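Local coordinates for protein NalD (Pseudomonas aeruginosa PAO1, PDB 5DAJ) that represses transcription of the MexAB-OprM multidrug efflux pump as a TetR-family regulator, probably by binding DNA, and responds to novobiocin, whose binding induces pump expression, at residues H56-M61 against Q114-T119. Residues are numbered along the deposited sequence; the frame is centred on the assembly and turned at random.
Sequences HLFNEM and QRCEFT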
loop_
_atom_site.group_PDB
_atom_site.type_symbol
_atom_site.label_atom_id
_atom_site.label_comp_id
_atom_site.label_asym_id
_atom_site.label_seq_id
_atom_site.Cartn_x
_atom_site.Cartn_y
_atom_site.Cartn_z
ATOM N N HIS A 56 1.195 16.017 -14.111
ATOM C CA HIS A 56 1.768 17.181 -13.439
ATOM C C HIS A 56 0.771 17.801 -12.475
ATOM O O HIS A 56 1.156 18.240 -11.398
ATOM C CB HIS A 56 2.213 18.233 -14.440
ATOM C CG HIS A 56 2.997 19.352 -13.829
ATOM N ND1 HIS A 56 2.557 20.657 -13.838
ATOM C CD2 HIS A 56 4.182 19.361 -13.172
ATOM C CE1 HIS A 56 3.443 21.426 -13.231
ATOM N NE2 HIS A 56 4.437 20.664 -12.815
ATOM N N LEU A 57 -0.497 17.842 -12.887
ATOM C CA LEU A 57 -1.591 18.325 -12.039
ATOM C C LEU A 57 -1.652 17.496 -10.761
ATOM O O LEU A 57 -1.620 18.024 -9.651
ATOM C CB LEU A 57 -2.929 18.244 -12.776
ATOM C CG LEU A 57 -4.101 18.986 -12.132
ATOM C CD1 LEU A 57 -5.122 19.388 -13.183
ATOM C CD2 LEU A 57 -4.790 18.169 -11.046
ATOM N N PHE A 58 -1.708 16.184 -10.947
ATOM C CA PHE A 58 -1.739 15.214 -9.847
ATOM C C PHE A 58 -0.562 15.404 -8.889
ATOM O O PHE A 58 -0.717 15.319 -7.680
ATOM C CB PHE A 58 -1.728 13.798 -10.420
ATOM C CG PHE A 58 -1.833 12.717 -9.388
ATOM C CD1 PHE A 58 -3.021 12.477 -8.751
ATOM C CD2 PHE A 58 -0.745 11.941 -9.070
ATOM C CE1 PHE A 58 -3.127 11.466 -7.812
ATOM C CE2 PHE A 58 -0.840 10.933 -8.128
ATOM C CZ PHE A 58 -2.043 10.695 -7.497
ATOM N N ASN A 59 0.605 15.670 -9.455
ATOM C CA ASN A 59 1.826 15.881 -8.682
ATOM C C ASN A 59 1.804 17.169 -7.850
ATOM O O ASN A 59 2.248 17.181 -6.694
ATOM C CB ASN A 59 3.037 15.896 -9.615
ATOM C CG ASN A 59 4.231 15.182 -9.028
ATOM O OD1 ASN A 59 5.305 15.736 -8.947
ATOM N ND2 ASN A 59 4.043 13.942 -8.600
ATOM N N GLU A 60 1.315 18.247 -8.461
ATOM C CA GLU A 60 1.122 19.524 -7.772
ATOM C C GLU A 60 0.138 19.370 -6.623
ATOM O O GLU A 60 0.295 19.998 -5.575
ATOM C CB GLU A 60 0.612 20.597 -8.743
ATOM C CG GLU A 60 1.648 21.072 -9.747
ATOM C CD GLU A 60 2.826 21.778 -9.095
ATOM O OE1 GLU A 60 2.611 22.793 -8.393
ATOM O OE2 GLU A 60 3.968 21.289 -9.270
HETATM N N MSE A 61 -0.861 18.517 -6.824
HETATM C CA MSE A 61 -1.856 18.231 -5.794
HETATM C C MSE A 61 -1.198 17.562 -4.609
HETATM O O MSE A 61 -1.349 17.996 -3.472
HETATM C CB MSE A 61 -2.981 17.359 -6.354
HETATM C CG MSE A 61 -4.118 17.155 -5.358
HETATM SE SE MSE A 61 -5.397 15.844 -6.075
HETATM C CE MSE A 61 -6.261 17.206 -7.169
ATOM N N GLN A 114 -5.749 4.678 -3.552
ATOM C CA GLN A 114 -7.036 4.020 -3.766
ATOM C C GLN A 114 -7.794 4.375 -5.044
ATOM O O GLN A 114 -8.559 3.543 -5.565
ATOM C CB GLN A 114 -7.926 4.348 -2.591
ATOM C CG GLN A 114 -8.892 3.255 -2.223
ATOM C CD GLN A 114 -8.382 2.463 -1.067
ATOM O OE1 GLN A 114 -7.983 3.032 -0.036
ATOM N NE2 GLN A 114 -8.358 1.139 -1.229
ATOM N N ARG A 115 -7.584 5.586 -5.548
ATOM C CA ARG A 115 -8.353 6.079 -6.674
ATOM C C ARG A 115 -7.497 6.406 -7.898
ATOM O O ARG A 115 -7.918 7.204 -8.730
ATOM C CB ARG A 115 -9.132 7.328 -6.267
ATOM C CG ARG A 115 -10.047 7.164 -5.070
ATOM C CD ARG A 115 -11.309 6.388 -5.406
ATOM N NE ARG A 115 -11.693 5.516 -4.302
ATOM C CZ ARG A 115 -12.278 5.911 -3.172
ATOM N NH1 ARG A 115 -12.578 7.187 -2.953
ATOM N NH2 ARG A 115 -12.566 5.007 -2.240
ATOM N N CYS A 116 -6.319 5.798 -8.037
ATOM C CA CYS A 116 -5.530 5.997 -9.252
ATOM C C CYS A 116 -4.613 4.840 -9.620
ATOM O O CYS A 116 -4.080 4.154 -8.770
ATOM C CB CYS A 116 -4.747 7.303 -9.192
ATOM S SG CYS A 116 -3.125 7.192 -8.472
ATOM N N GLU A 117 -4.453 4.643 -10.921
ATOM C CA GLU A 117 -3.659 3.552 -11.466
ATOM C C GLU A 117 -2.503 4.157 -12.235
ATOM O O GLU A 117 -2.697 5.058 -13.049
ATOM C CB GLU A 117 -4.503 2.604 -12.351
ATOM C CG GLU A 117 -5.452 3.256 -13.348
ATOM C CD GLU A 117 -6.335 2.256 -14.074
ATOM O OE1 GLU A 117 -7.020 1.454 -13.407
ATOM O OE2 GLU A 117 -6.355 2.262 -15.323
ATOM N N PHE A 118 -1.305 3.637 -11.988
ATOM C CA PHE A 118 -0.084 4.193 -12.567
ATOM C C PHE A 118 0.245 3.590 -13.927
ATOM O O PHE A 118 1.114 2.733 -14.075
ATOM C CB PHE A 118 1.056 4.075 -11.576
ATOM C CG PHE A 118 0.849 4.918 -10.362
ATOM C CD1 PHE A 118 1.168 6.275 -10.381
ATOM C CD2 PHE A 118 0.281 4.385 -9.218
ATOM C CE1 PHE A 118 0.956 7.077 -9.271
ATOM C CE2 PHE A 118 0.071 5.183 -8.109
ATOM C CZ PHE A 118 0.415 6.527 -8.139
ATOM N N THR A 119 -0.538 4.038 -14.903
ATOM C CA THR A 119 -0.289 3.843 -16.323
ATOM C C THR A 119 0.838 4.726 -16.842
ATOM O O THR A 119 1.441 5.446 -16.080
ATOM C CB THR A 119 -1.549 4.204 -17.138
ATOM O OG1 THR A 119 -2.218 5.389 -16.634
ATOM C CG2 THR A 119 -2.489 3.046 -17.104
#
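Phe58 reaches from helix 54-63 to the segment 114-119 with the far end of its ring: CZ lies 3.8 Å from SG of Cys116. The sulfur of Cys116 sits 46° off the normal of the Phe58 ring, an oblique Cys sulfur-aromatic contact. From SG to the centroid of that ring the distance is 4.7 Å. Two torsions bring the groups together. In Phe58, CG stands anti to the backbone N (chi1 -177°), which extends the ring away from the helix. In Cys116, SG falls between its own backbone N and carbonyl carbon (chi1 89°), and its CB also points toward the helix. The side chains thus span the separation between the backbones, for the CA atoms of Phe58 and Cys116 are 10.0 Å apart.

In TetR-family terms, the contact joins the helix following the predicted helix-turn-helix to the C-terminal regulatory region, through the connection between helices 103-114 and 123-145. Ile111 and Leu112 of the first helix and Ala125 of the second also touch Phe58, consistent with all three contact residues being buried.

Phe118 adds a looser apolar approach. Its CB does not head for the helix, yet the end of the ring comes nearer, bringing CE1 to 4.4 Å from CE2 of Phe58, again obliquely. Phe118 is the centre of an inverse gamma turn, with a weak hydrogen bond from Thr119 N to Glu117 O. The segment faces the second subunit as well: Glu117 OE1 accepts a hydrogen bond from the backbone N of Ser29 of that neighbouring chain.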